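Local coordinates for protein 3,4-dihydroxybenzoate decarboxylase (Enterobacter cloacae, PDB 5NY5) that catalyses the decarboxylation of 3,4-dihydroxybenzoic acid, and the reverse para-carboxylation of catechols, as a UbiD-family enzyme dependent on prenylated flavin, at residues R79-A82 against A83-G87; V273-R276 against E277-T281; V321-G324 against E325-T329; I413-A416 against M417-M421; W467-K470 against A471-E474. All coordinates share one frame; numbering follows the deposited sequence.

Contact 1 of 5, residues R79-A82 against A83-G87; sequences RERA and ALLLG
Arg81 and Leu85 meet one turn apart on the short alpha-helix that starts at Arg79, in the N-terminal domain of the UbiD fold, and their contact is a textbook i to i+4 pair. The two side chains run side by side and point the same way, with Arg81 CG 3.9 Å from Leu85 CD1, so that the aliphatic base of the arginine meets one branch of the leucine. Arg81 has CG anti to N (chi1 169°) and then bends at chi2 and chi3, which carries the guanidinium away from the leucine. That group is buried, and its N-H groups are taken up by the carbonyls of Gly55, Gly74 and Met75 and by ND1 of His21. Leu85 meanwhile packs on Ala11 and Leu15 of helix 8-16.

Three successive backbone bonds hold the turn together. Ala83 N donates to Arg79 O, Leu84 N to Glu80 O over 2.8 Å, and Leu85 N to Arg81 O over 2.9 Å; the middle one is the straightest, at 162° about the hydrogen. Leu86 packs on Leu93 and Val97 of helix 93-101 and on Ala215 and Ile218 of helix 214-219, its side chain about 8 Å from that of Phe222, a residue of the prenylated-FMN site, which holds no cofactor in this apo model. The same leucine also touches the backbone of the preceding turn, where Leu86 CG lies 3.3 Å from Ala82 O.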
loop_
_atom_site.group_PDB
_atom_site.type_symbol
_atom_site.label_atom_id
_atom_site.label_comp_id
_atom_site.label_asym_id
_atom_site.label_seq_id
_atom_site.Cartn_x
_atom_site.Cartn_y
_atom_site.Cartn_z
ATOM N N ARG A 79 12.886 -24.052 29.792
ATOM C CA ARG A 79 14.219 -23.631 29.380
ATOM C C ARG A 79 15.176 -23.625 30.563
ATOM O O ARG A 79 16.346 -23.997 30.422
ATOM C CB ARG A 79 14.163 -22.254 28.716
ATOM C CG ARG A 79 15.530 -21.699 28.339
ATOM C CD ARG A 79 15.427 -20.358 27.634
ATOM N NE ARG A 79 15.355 -20.510 26.185
ATOM C CZ ARG A 79 16.363 -20.263 25.360
ATOM N NH1 ARG A 79 17.523 -19.840 25.836
ATOM N NH2 ARG A 79 16.210 -20.431 24.059
ATOM N N GLU A 80 14.693 -23.220 31.738
ATOM C CA GLU A 80 15.521 -23.282 32.937
ATOM C C GLU A 80 15.905 -24.719 33.255
ATOM O O GLU A 80 17.071 -25.015 33.539
ATOM C CB GLU A 80 14.790 -22.650 34.124
ATOM C CG GLU A 80 14.805 -21.124 34.151
ATOM C CD GLU A 80 13.822 -20.502 33.176
ATOM O OE1 GLU A 80 12.807 -21.155 32.851
ATOM O OE2 GLU A 80 14.065 -19.359 32.734
ATOM N N ARG A 81 14.931 -25.631 33.203
ATOM C CA ARG A 81 15.209 -27.029 33.508
ATOM C C ARG A 81 16.228 -27.613 32.540
ATOM O O ARG A 81 17.139 -28.342 32.952
ATOM C CB ARG A 81 13.913 -27.840 33.484
ATOM C CG ARG A 81 14.122 -29.341 33.531
ATOM C CD ARG A 81 13.022 -30.047 34.307
ATOM N NE ARG A 81 11.745 -30.069 33.604
ATOM C CZ ARG A 81 10.723 -29.264 33.875
ATOM N NH1 ARG A 81 10.820 -28.362 34.840
ATOM N NH2 ARG A 81 9.599 -29.366 33.183
ATOM N N ALA A 82 16.100 -27.295 31.252
ATOM C CA ALA A 82 17.066 -27.781 30.275
ATOM C C ALA A 82 18.449 -27.202 30.532
ATOM O O ALA A 82 19.458 -27.902 30.385
ATOM C CB ALA A 82 16.598 -27.446 28.860
ATOM N N ALA A 83 18.520 -25.926 30.914
ATOM C CA ALA A 83 19.813 -25.313 31.190
ATOM C C ALA A 83 20.455 -25.917 32.432
ATOM O O ALA A 83 21.671 -26.129 32.471
ATOM C CB ALA A 83 19.654 -23.803 31.346
ATOM N N LEU A 84 19.649 -26.199 33.455
ATOM C CA LEU A 84 20.169 -26.854 34.649
ATOM C C LEU A 84 20.632 -28.270 34.339
ATOM O O LEU A 84 21.656 -28.724 34.863
ATOM C CB LEU A 84 19.102 -26.856 35.739
ATOM C CG LEU A 84 19.350 -27.686 36.997
ATOM C CD1 LEU A 84 20.582 -27.196 37.736
ATOM C CD2 LEU A 84 18.126 -27.634 37.890
ATOM N N LEU A 85 19.900 -28.979 33.479
ATOM C CA LEU A 85 20.285 -30.326 33.085
ATOM C C LEU A 85 21.558 -30.359 32.253
ATOM O O LEU A 85 22.087 -31.448 32.011
ATOM C CB LEU A 85 19.151 -30.989 32.305
ATOM C CG LEU A 85 17.956 -31.475 33.123
ATOM C CD1 LEU A 85 16.790 -31.822 32.215
ATOM C CD2 LEU A 85 18.350 -32.674 33.972
ATOM N N LEU A 86 22.056 -29.209 31.806
ATOM C CA LEU A 86 23.269 -29.152 31.004
ATOM C C LEU A 86 24.344 -28.257 31.600
ATOM O O LEU A 86 25.436 -28.167 31.030
ATOM C CB LEU A 86 22.941 -28.681 29.581
ATOM C CG LEU A 86 21.864 -29.490 28.858
ATOM C CD1 LEU A 86 21.582 -28.897 27.489
ATOM C CD2 LEU A 86 22.266 -30.946 28.738
ATOM N N GLY A 87 24.071 -27.592 32.718
ATOM C CA GLY A 87 25.084 -26.806 33.392
ATOM C C GLY A 87 25.417 -25.492 32.717
ATOM O O GLY A 87 26.581 -25.226 32.410
#

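Contact 2 of 5, residues V273-R276 against E277-T281; sequences VRVR and EDQHT
The Arg276 guanidinium lies with one face over Gln279 CA, which is 3.7 Å from Arg276 CZ. The arginine is extended from CG to NE, and its first torsion, near +66°, sets CG between the backbone N and the carbonyl carbon, which directs the chain over the residues that follow. At the edge of the same guanidinium sits the Asp278 carboxylate: Arg276 NH1 and Asp278 OD1 form a salt bridge of 2.7 Å, although its hydrogen-bond component is weak, bent to 122° at the hydrogen. The two planar groups stand nearly perpendicular, at 83°. Asn282 OD1 takes NH2 of the arginine, and the second carboxylate oxygen of Asp278 accepts from Gly284 N.

The backbone here is a type I beta turn from Arg276 to Gln279, closed by a weak bond of 3.2 Å from Gln279 N to Arg276 O, within the long loop between strands 263-269 and 285-288. Val275 crosses Gln279 at about a right angle and sets CG2 3.3 Å from Gln279 CD, while the amide NE2 donates to Gln175. Glu277 OE1 accepts from Asn298 N, and its side chain comes within about 4 Å of that of Arg171, one of the residues that bind prenylated FMN.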
loop_
_atom_site.group_PDB
_atom_site.type_symbol
_atom_site.label_atom_id
_atom_site.label_comp_id
_atom_site.label_asym_id
_atom_site.label_seq_id
_atom_site.Cartn_x
_atom_site.Cartn_y
_atom_site.Cartn_z
ATOM N N VAL A 273 3.376 -52.324 2.585
ATOM C CA VAL A 273 2.204 -52.162 3.434
ATOM C C VAL A 273 2.081 -50.704 3.855
ATOM O O VAL A 273 3.082 -50.019 4.105
ATOM C CB VAL A 273 2.278 -53.101 4.652
ATOM C CG1 VAL A 273 3.347 -52.644 5.629
ATOM C CG2 VAL A 273 0.923 -53.195 5.341
ATOM N N ARG A 274 0.844 -50.218 3.910
ATOM C CA ARG A 274 0.549 -48.869 4.360
ATOM C C ARG A 274 -0.694 -48.903 5.234
ATOM O O ARG A 274 -1.567 -49.757 5.068
ATOM C CB ARG A 274 0.337 -47.902 3.185
ATOM C CG ARG A 274 1.597 -47.602 2.400
ATOM C CD ARG A 274 2.667 -47.015 3.300
ATOM N NE ARG A 274 4.006 -47.302 2.798
ATOM C CZ ARG A 274 4.749 -46.439 2.117
ATOM N NH1 ARG A 274 4.289 -45.223 1.858
ATOM N NH2 ARG A 274 5.957 -46.792 1.699
ATOM N N VAL A 275 -0.763 -47.961 6.170
ATOM C CA VAL A 275 -1.890 -47.857 7.083
ATOM C C VAL A 275 -2.237 -46.386 7.247
ATOM O O VAL A 275 -1.390 -45.506 7.068
ATOM C CB VAL A 275 -1.580 -48.515 8.449
ATOM C CG1 VAL A 275 -0.648 -47.637 9.275
ATOM C CG2 VAL A 275 -2.859 -48.814 9.204
ATOM N N ARG A 276 -3.501 -46.117 7.559
ATOM C CA ARG A 276 -3.922 -44.777 7.934
ATOM C C ARG A 276 -3.915 -44.665 9.452
ATOM O O ARG A 276 -4.239 -45.625 10.157
ATOM C CB ARG A 276 -5.303 -44.433 7.369
ATOM C CG ARG A 276 -6.466 -45.232 7.918
ATOM C CD ARG A 276 -7.755 -44.795 7.236
ATOM N NE ARG A 276 -8.924 -45.496 7.751
ATOM C CZ ARG A 276 -9.677 -45.054 8.752
ATOM N NH1 ARG A 276 -9.381 -43.908 9.348
ATOM N NH2 ARG A 276 -10.725 -45.758 9.155
ATOM N N GLU A 277 -3.532 -43.485 9.941
ATOM C CA GLU A 277 -3.181 -43.329 11.350
ATOM C C GLU A 277 -4.356 -43.654 12.264
ATOM O O GLU A 277 -4.185 -44.323 13.291
ATOM C CB GLU A 277 -2.677 -41.908 11.592
ATOM C CG GLU A 277 -1.606 -41.785 12.657
ATOM C CD GLU A 277 -0.813 -40.501 12.526
ATOM O OE1 GLU A 277 -1.110 -39.714 11.605
ATOM O OE2 GLU A 277 0.109 -40.278 13.337
ATOM N N ASP A 278 -5.557 -43.202 11.907
ATOM C CA ASP A 278 -6.737 -43.354 12.749
ATOM C C ASP A 278 -7.593 -44.551 12.347
ATOM O O ASP A 278 -8.822 -44.495 12.458
ATOM C CB ASP A 278 -7.572 -42.075 12.717
ATOM C CG ASP A 278 -8.111 -41.770 11.333
ATOM O OD1 ASP A 278 -7.481 -42.189 10.339
ATOM O OD2 ASP A 278 -9.168 -41.114 11.238
ATOM N N GLN A 279 -6.966 -45.640 11.895
ATOM C CA GLN A 279 -7.737 -46.770 11.383
ATOM C C GLN A 279 -8.637 -47.382 12.451
ATOM O O GLN A 279 -9.734 -47.856 12.136
ATOM C CB GLN A 279 -6.801 -47.832 10.809
ATOM C CG GLN A 279 -5.817 -48.408 11.809
ATOM C CD GLN A 279 -5.243 -49.733 11.356
ATOM O OE1 GLN A 279 -5.750 -50.354 10.424
ATOM N NE2 GLN A 279 -4.174 -50.171 12.011
ATOM N N HIS A 280 -8.204 -47.376 13.710
ATOM C CA HIS A 280 -8.980 -47.982 14.783
ATOM C C HIS A 280 -9.869 -46.990 15.520
ATOM O O HIS A 280 -10.749 -47.416 16.276
ATOM C CB HIS A 280 -8.049 -48.668 15.790
ATOM C CG HIS A 280 -7.287 -49.826 15.221
ATOM N ND1 HIS A 280 -7.884 -51.028 14.906
ATOM C CD2 HIS A 280 -5.976 -49.968 14.919
ATOM C CE1 HIS A 280 -6.974 -51.857 14.430
ATOM N NE2 HIS A 280 -5.808 -51.239 14.427
ATOM N N THR A 281 -9.672 -45.688 15.322
ATOM C CA THR A 281 -10.452 -44.678 16.023
ATOM C C THR A 281 -11.337 -43.841 15.115
ATOM O O THR A 281 -12.413 -43.423 15.546
ATOM C CB THR A 281 -9.526 -43.740 16.805
ATOM O OG1 THR A 281 -8.527 -43.214 15.925
ATOM C CG2 THR A 281 -8.852 -44.490 17.942
#

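Contact 3 of 5, residues V321-G324 against E325-T329; sequences VGPG and EEHTT
Pro323 and His327 meet at the N-terminal end of helix 324-346, the long helix that follows the last strand of the mixed sheet containing 316-319. Their side chains lie side by side and point the same way, with Pro323 CB 3.6 Å from His327 CB. A chi1 of -176° swings the imidazole beside its own carbonyl carbon and brings the ring obliquely past Pro323 CG; Gly361 O takes its ND1, and the ring stacks with that of Phe290.

The carbonyls of Pro323 and Gly324 take the amides of His327 and Thr328. His327 N donates to Pro323 O over 3.2 Å, approaching from well above the carbonyl plane, and makes a weaker, bent bond to Gly324 O at 3.1 Å. Gly324 O also receives Thr328 N in a weak bond of 3.3 Å. Gly324 itself has a positive phi, and a cis peptide bond precedes Pro323. Just before that bond, Gly322 N is hydrogen-bonded to Asn140 OD1.

The buried acids are likewise provided for. Glu325 OE1 pairs with Thr358 OG1, and Glu326, bent at chi2, reaches His76 ND1 with OE2 and, weakly, Gly74 N with OE1. A negative charge at the start of a helix would probably be stabilised by the helix dipole. The hydroxyl of Thr328 also pairs with that of Thr358, and a water joins it to the backbone, lying 3.0 Å from Thr328 OG1 and donating a weak bond of 3.3 Å to Gly324 O.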
loop_
_atom_site.group_PDB
_atom_site.type_symbol
_atom_site.label_atom_id
_atom_site.label_comp_id
_atom_site.label_asym_id
_atom_site.label_seq_id
_atom_site.Cartn_x
_atom_site.Cartn_y
_atom_site.Cartn_z
ATOM N N VAL A 321 3.713 -33.983 26.666
ATOM C CA VAL A 321 2.319 -33.557 26.654
ATOM C C VAL A 321 2.258 -32.173 26.024
ATOM O O VAL A 321 3.064 -31.300 26.360
ATOM C CB VAL A 321 1.713 -33.534 28.070
ATOM C CG1 VAL A 321 0.330 -32.910 28.053
ATOM C CG2 VAL A 321 1.653 -34.940 28.648
ATOM N N GLY A 322 1.314 -31.975 25.112
ATOM C CA GLY A 322 1.117 -30.662 24.530
ATOM C C GLY A 322 1.079 -30.581 23.018
ATOM O O GLY A 322 0.004 -30.452 22.440
ATOM N N PRO A 323 2.248 -30.661 22.359
ATOM C CA PRO A 323 3.585 -30.915 22.908
ATOM C C PRO A 323 4.176 -29.751 23.694
ATOM O O PRO A 323 5.222 -29.932 24.311
ATOM C CB PRO A 323 4.417 -31.203 21.660
ATOM C CG PRO A 323 3.759 -30.425 20.596
ATOM C CD PRO A 323 2.288 -30.486 20.896
ATOM N N GLY A 324 3.531 -28.589 23.657
ATOM C CA GLY A 324 3.804 -27.538 24.623
ATOM C C GLY A 324 5.247 -27.099 24.648
ATOM O O GLY A 324 5.951 -27.141 23.639
ATOM N N GLU A 325 5.701 -26.676 25.833
ATOM C CA GLU A 325 7.059 -26.164 25.982
ATOM C C GLU A 325 8.110 -27.228 25.691
ATOM O O GLU A 325 9.236 -26.896 25.306
ATOM C CB GLU A 325 7.249 -25.615 27.392
ATOM C CG GLU A 325 8.526 -24.828 27.596
ATOM C CD GLU A 325 8.427 -23.429 27.037
ATOM O OE1 GLU A 325 7.295 -22.987 26.759
ATOM O OE2 GLU A 325 9.473 -22.772 26.873
ATOM N N GLU A 326 7.771 -28.503 25.880
ATOM C CA GLU A 326 8.723 -29.566 25.583
ATOM C C GLU A 326 9.128 -29.541 24.113
ATOM O O GLU A 326 10.303 -29.745 23.780
ATOM C CB GLU A 326 8.129 -30.920 25.968
ATOM C CG GLU A 326 9.147 -32.035 26.050
ATOM C CD GLU A 326 8.912 -32.952 27.234
ATOM O OE1 GLU A 326 7.764 -33.013 27.723
ATOM O OE2 GLU A 326 9.879 -33.605 27.681
ATOM N N HIS A 327 8.176 -29.276 23.219
ATOM C CA HIS A 327 8.522 -29.110 21.811
ATOM C C HIS A 327 9.329 -27.838 21.592
ATOM O O HIS A 327 10.282 -27.830 20.804
ATOM C CB HIS A 327 7.259 -29.096 20.954
ATOM C CG HIS A 327 7.530 -29.023 19.484
ATOM N ND1 HIS A 327 7.937 -27.866 18.857
ATOM C CD2 HIS A 327 7.453 -29.967 18.517
ATOM C CE1 HIS A 327 8.100 -28.099 17.568
ATOM N NE2 HIS A 327 7.813 -29.367 17.335
ATOM N N THR A 328 8.956 -26.752 22.273
ATOM C CA THR A 328 9.668 -25.488 22.117
ATOM C C THR A 328 11.149 -25.638 22.444
ATOM O O THR A 328 12.003 -25.059 21.765
ATOM C CB THR A 328 9.035 -24.417 23.006
ATOM O OG1 THR A 328 7.695 -24.160 22.576
ATOM C CG2 THR A 328 9.839 -23.131 22.944
ATOM N N THR A 329 11.472 -26.413 23.481
ATOM C CA THR A 329 12.872 -26.644 23.820
ATOM C C THR A 329 13.575 -27.433 22.725
ATOM O O THR A 329 14.618 -27.013 22.213
ATOM C CB THR A 329 12.979 -27.383 25.152
ATOM O OG1 THR A 329 12.506 -26.541 26.208
ATOM C CG2 THR A 329 14.420 -27.774 25.429
HETATM O O HOH W 1 4.753 -24.387 22.239
#

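Contact 4 of 5, residues I413-A416 against M417-M421; sequences ILWA and MTTRM
The backbone runs as alpha-helix through Thr419, with Met417 N bonded to Ile413 O and Thr419 N to Trp415 O, and leaves helical angles at Arg420, whose N makes only a weak bond to Ala416 O. Trp415 O is gripped twice: Thr419 N arrives nearly straight along the carbonyl, at 3.0 Å, and Thr418 N comes from above its plane, also at 3.0 Å. The Thr418 hydroxyl folds back to donate to the backbone, with OG1 2.9 Å from Leu414 O.

Within the turn, two side chains meet the indole of Trp415, which also makes a cation-pi contact with Arg475. Thr419 OG1 stands over one face toward the rim, 3.5 Å from Trp415 CE2, while its hydroxyl bonds to Tyr293 of the second subunit. Trp415 CH2 sits over the centre of one face of the Arg420 guanidinium, 3.6 Å from Arg420 CZ, the planes 57° apart. Asp404 forms a salt bridge with NH1 of this arginine, and NH2 bonds to Phe473 O. On another side of the helix, Leu414 CD2 touches CE of Met417, present as selenomethionine, at 3.6 Å.

Trp415 NE1 donates to Pro291 O of the second subunit, and Met417 packs on Leu414 of that subunit. The arrangement is thus a helix C-terminus in the UbiD C-terminal domain, backed by strand 397-401 and built into a subunit interface.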
loop_
_atom_site.group_PDB
_atom_site.type_symbol
_atom_site.label_atom_id
_atom_site.label_comp_id
_atom_site.label_asym_id
_atom_site.label_seq_id
_atom_site.Cartn_x
_atom_site.Cartn_y
_atom_site.Cartn_z
ATOM N N ILE A 413 8.297 -7.613 25.189
ATOM C CA ILE A 413 8.236 -7.609 23.733
ATOM C C ILE A 413 7.095 -6.723 23.250
ATOM O O ILE A 413 7.258 -5.928 22.317
ATOM C CB ILE A 413 8.104 -9.047 23.204
ATOM C CG1 ILE A 413 9.327 -9.874 23.599
ATOM C CG2 ILE A 413 7.915 -9.053 21.698
ATOM C CD1 ILE A 413 9.250 -11.318 23.166
ATOM N N LEU A 414 5.921 -6.840 23.877
ATOM C CA LEU A 414 4.803 -5.980 23.507
ATOM C C LEU A 414 5.080 -4.522 23.854
ATOM O O LEU A 414 4.528 -3.621 23.215
ATOM C CB LEU A 414 3.520 -6.462 24.181
ATOM C CG LEU A 414 3.009 -7.831 23.734
ATOM C CD1 LEU A 414 1.836 -8.282 24.574
ATOM C CD2 LEU A 414 2.619 -7.801 22.268
ATOM N N TRP A 415 5.930 -4.272 24.852
ATOM C CA TRP A 415 6.308 -2.900 25.173
ATOM C C TRP A 415 7.098 -2.268 24.034
ATOM O O TRP A 415 6.826 -1.133 23.629
ATOM C CB TRP A 415 7.116 -2.862 26.469
ATOM C CG TRP A 415 7.692 -1.510 26.758
ATOM C CD1 TRP A 415 7.053 -0.456 27.342
ATOM C CD2 TRP A 415 9.023 -1.062 26.473
ATOM N NE1 TRP A 415 7.901 0.617 27.439
ATOM C CE2 TRP A 415 9.116 0.271 26.911
ATOM C CE3 TRP A 415 10.141 -1.659 25.889
ATOM C CZ2 TRP A 415 10.285 1.015 26.787
ATOM C CZ3 TRP A 415 11.298 -0.916 25.765
ATOM C CH2 TRP A 415 11.361 0.405 26.210
ATOM N N ALA A 416 8.098 -2.985 23.514
ATOM C CA ALA A 416 8.846 -2.481 22.367
ATOM C C ALA A 416 7.940 -2.282 21.161
ATOM O O ALA A 416 8.153 -1.357 20.369
ATOM C CB ALA A 416 9.987 -3.435 22.024
HETATM N N MSE A 417 6.924 -3.127 21.018
HETATM C CA MSE A 417 5.958 -3.033 19.932
HETATM C C MSE A 417 4.957 -1.909 20.143
HETATM O O MSE A 417 4.178 -1.591 19.250
HETATM C CB MSE A 417 5.212 -4.356 19.773
HETATM C CG MSE A 417 6.072 -5.470 19.232
HETATM SE SE MSE A 417 5.155 -6.556 17.918
HETATM C CE MSE A 417 4.300 -7.823 19.110
ATOM N N THR A 418 4.977 -1.312 21.332
ATOM C CA THR A 418 4.071 -0.226 21.677
ATOM C C THR A 418 4.739 1.142 21.610
ATOM O O THR A 418 4.171 2.079 21.043
ATOM C CB THR A 418 3.488 -0.460 23.078
ATOM O OG1 THR A 418 2.537 -1.529 23.028
ATOM C CG2 THR A 418 2.801 0.782 23.592
ATOM N N THR A 419 5.943 1.277 22.160
ATOM C CA THR A 419 6.605 2.570 22.263
ATOM C C THR A 419 7.770 2.737 21.302
ATOM O O THR A 419 8.373 3.813 21.272
ATOM C CB THR A 419 7.107 2.800 23.693
ATOM O OG1 THR A 419 8.232 1.949 23.946
ATOM C CG2 THR A 419 6.010 2.498 24.698
ATOM N N ARG A 420 8.113 1.712 20.528
ATOM C CA ARG A 420 9.262 1.757 19.633
ATOM C C ARG A 420 8.874 1.267 18.251
ATOM O O ARG A 420 9.620 0.537 17.591
ATOM C CB ARG A 420 10.421 0.943 20.200
ATOM C CG ARG A 420 11.057 1.579 21.417
ATOM C CD ARG A 420 12.121 0.698 22.032
ATOM N NE ARG A 420 12.878 1.423 23.045
ATOM C CZ ARG A 420 13.895 0.914 23.727
ATOM N NH1 ARG A 420 14.283 -0.333 23.508
ATOM N NH2 ARG A 420 14.523 1.654 24.628
HETATM N N MSE A 421 7.706 1.685 17.782
HETATM C CA MSE A 421 7.152 1.141 16.558
HETATM C C MSE A 421 6.011 1.997 16.025
HETATM O O MSE A 421 5.131 2.413 16.773
HETATM C CB MSE A 421 6.657 -0.280 16.811
HETATM C CG MSE A 421 6.890 -1.243 15.678
HETATM SE SE MSE A 421 5.519 -2.609 15.644
HETATM C CE MSE A 421 3.992 -1.445 15.335
#

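Contact 5 of 5, residues W467-K470 against A471-E474; sequences WALK and ARFE
Leu469 O accepts the shortest sound bond of this contact, from Arg472 N at 2.8 Å and 160° at the hydrogen, the donor standing above the carbonyl plane. The same oxygen lies in the plane of the Phe473 ring at its edge, 3.4 Å from Phe473 CD1, so the ring presents a C-H rim to the carbonyl. A second i to i+3 bond, from Phe473 N to Lys470 O, is weak at 3.3 Å.

Leu469 meets side chains three and four residues on. Leu469 CB packs against Phe473 CE1 at 3.9 Å. Its CD2 methyl covers a face of the Arg472 guanidinium, 3.4 Å from Arg472 NH2, the two side chains crossing at a slant. The arginine kinks at chi3 (-121°), and NH2 also forms a salt bridge with Asp445 of the second subunit. Tyr446 and Pro440 of that subunit pack on Leu469 and Phe473 respectively. Within the chain, Phe473 O accepts from Arg420 NH2, and a glycerol, probably from the crystallisation liquor, hydrogen-bonds to Lys470 O.

Successive i to i+3 bonds of this kind are the signature of a 3-10 turn, which here follows strand 455-462 and brings the chain against a neighbouring subunit.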
loop_
_atom_site.group_PDB
_atom_site.type_symbol
_atom_site.label_atom_id
_atom_site.label_comp_id
_atom_site.label_asym_id
_atom_site.label_seq_id
_atom_site.Cartn_x
_atom_site.Cartn_y
_atom_site.Cartn_z
ATOM N N TRP A 467 18.728 4.719 14.763
ATOM C CA TRP A 467 20.023 5.121 15.302
ATOM C C TRP A 467 20.040 6.589 15.707
ATOM O O TRP A 467 20.588 6.945 16.757
ATOM C CB TRP A 467 21.125 4.847 14.279
ATOM C CG TRP A 467 22.397 5.549 14.607
ATOM C CD1 TRP A 467 22.830 6.738 14.103
ATOM C CD2 TRP A 467 23.395 5.116 15.533
ATOM N NE1 TRP A 467 24.045 7.070 14.654
ATOM C CE2 TRP A 467 24.413 6.088 15.534
ATOM C CE3 TRP A 467 23.533 3.995 16.354
ATOM C CZ2 TRP A 467 25.548 5.976 16.326
ATOM C CZ3 TRP A 467 24.660 3.888 17.139
ATOM C CH2 TRP A 467 25.652 4.872 17.121
ATOM N N ALA A 468 19.435 7.454 14.892
ATOM C CA ALA A 468 19.502 8.889 15.136
ATOM C C ALA A 468 18.717 9.316 16.368
ATOM O O ALA A 468 18.961 10.407 16.891
ATOM C CB ALA A 468 18.995 9.651 13.911
ATOM N N LEU A 469 17.790 8.492 16.847
ATOM C CA LEU A 469 16.927 8.861 17.957
ATOM C C LEU A 469 17.289 8.166 19.262
ATOM O O LEU A 469 16.598 8.377 20.265
ATOM C CB LEU A 469 15.466 8.554 17.609
ATOM C CG LEU A 469 14.963 9.050 16.255
ATOM C CD1 LEU A 469 13.494 8.714 16.083
ATOM C CD2 LEU A 469 15.197 10.542 16.114
ATOM N N LYS A 470 18.357 7.361 19.282
ATOM C CA LYS A 470 18.630 6.500 20.432
ATOM C C LYS A 470 18.754 7.287 21.730
ATOM O O LYS A 470 18.467 6.752 22.807
ATOM C CB LYS A 470 19.899 5.684 20.188
ATOM C CG LYS A 470 19.774 4.647 19.087
ATOM C CD LYS A 470 21.099 3.945 18.844
ATOM C CE LYS A 470 21.428 2.960 19.950
ATOM N NZ LYS A 470 20.487 1.807 19.963
ATOM N N ALA A 471 19.170 8.551 21.654
ATOM C CA ALA A 471 19.326 9.351 22.859
ATOM C C ALA A 471 17.991 9.701 23.502
ATOM O O ALA A 471 17.963 10.073 24.679
ATOM C CB ALA A 471 20.106 10.627 22.544
ATOM N N ARG A 472 16.891 9.588 22.764
ATOM C CA ARG A 472 15.570 9.921 23.275
ATOM C C ARG A 472 14.810 8.716 23.805
ATOM O O ARG A 472 13.723 8.888 24.363
ATOM C CB ARG A 472 14.734 10.596 22.184
ATOM C CG ARG A 472 15.230 11.959 21.750
ATOM C CD ARG A 472 14.150 12.660 20.952
ATOM N NE ARG A 472 14.586 13.011 19.606
ATOM C CZ ARG A 472 13.756 13.268 18.603
ATOM N NH1 ARG A 472 12.446 13.200 18.792
ATOM N NH2 ARG A 472 14.234 13.584 17.410
ATOM N N PHE A 473 15.344 7.508 23.648
ATOM C CA PHE A 473 14.625 6.291 24.000
ATOM C C PHE A 473 15.317 5.524 25.124
ATOM O O PHE A 473 15.154 4.309 25.242
ATOM C CB PHE A 473 14.449 5.396 22.774
ATOM C CG PHE A 473 13.389 5.870 21.819
ATOM C CD1 PHE A 473 13.637 6.920 20.950
ATOM C CD2 PHE A 473 12.152 5.250 21.775
ATOM C CE1 PHE A 473 12.670 7.348 20.066
ATOM C CE2 PHE A 473 11.181 5.673 20.892
ATOM C CZ PHE A 473 11.439 6.724 20.039
ATOM N N GLU A 474 16.085 6.216 25.958
ATOM C CA GLU A 474 16.717 5.564 27.094
ATOM C C GLU A 474 15.669 5.221 28.146
ATOM O O GLU A 474 14.919 6.092 28.596
ATOM C CB GLU A 474 17.796 6.464 27.696
ATOM C CG GLU A 474 18.962 5.706 28.313
ATOM C CD GLU A 474 19.288 6.157 29.727
ATOM O OE1 GLU A 474 19.149 5.334 30.658
ATOM O OE2 GLU A 474 19.679 7.329 29.912
#

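Overall arrangement
All five contacts are local, showing how turns and helix ends are spread through one chain. Contacts 1 and 3 touch, Ala82 CB lying 4.1 Å from Thr329 CG2, and so join the N-terminal domain to the long central helix. Contacts 4 and 5 also meet: Arg420 NH2 probably donates to Phe473 O at 2.8 Å, and both abut the second subunit. Contact 2 lies farthest from contact 5, about 60 Å between centres. Contacts 1, 2 and 3 approach the prenylated-FMN site, empty in this apo model: side chain to side chain, Leu86 is about 8 Å from Phe222, and Glu277 and Pro323 about 4 and 7 Å from Arg171. Contacts 4 and 5 lie away from it.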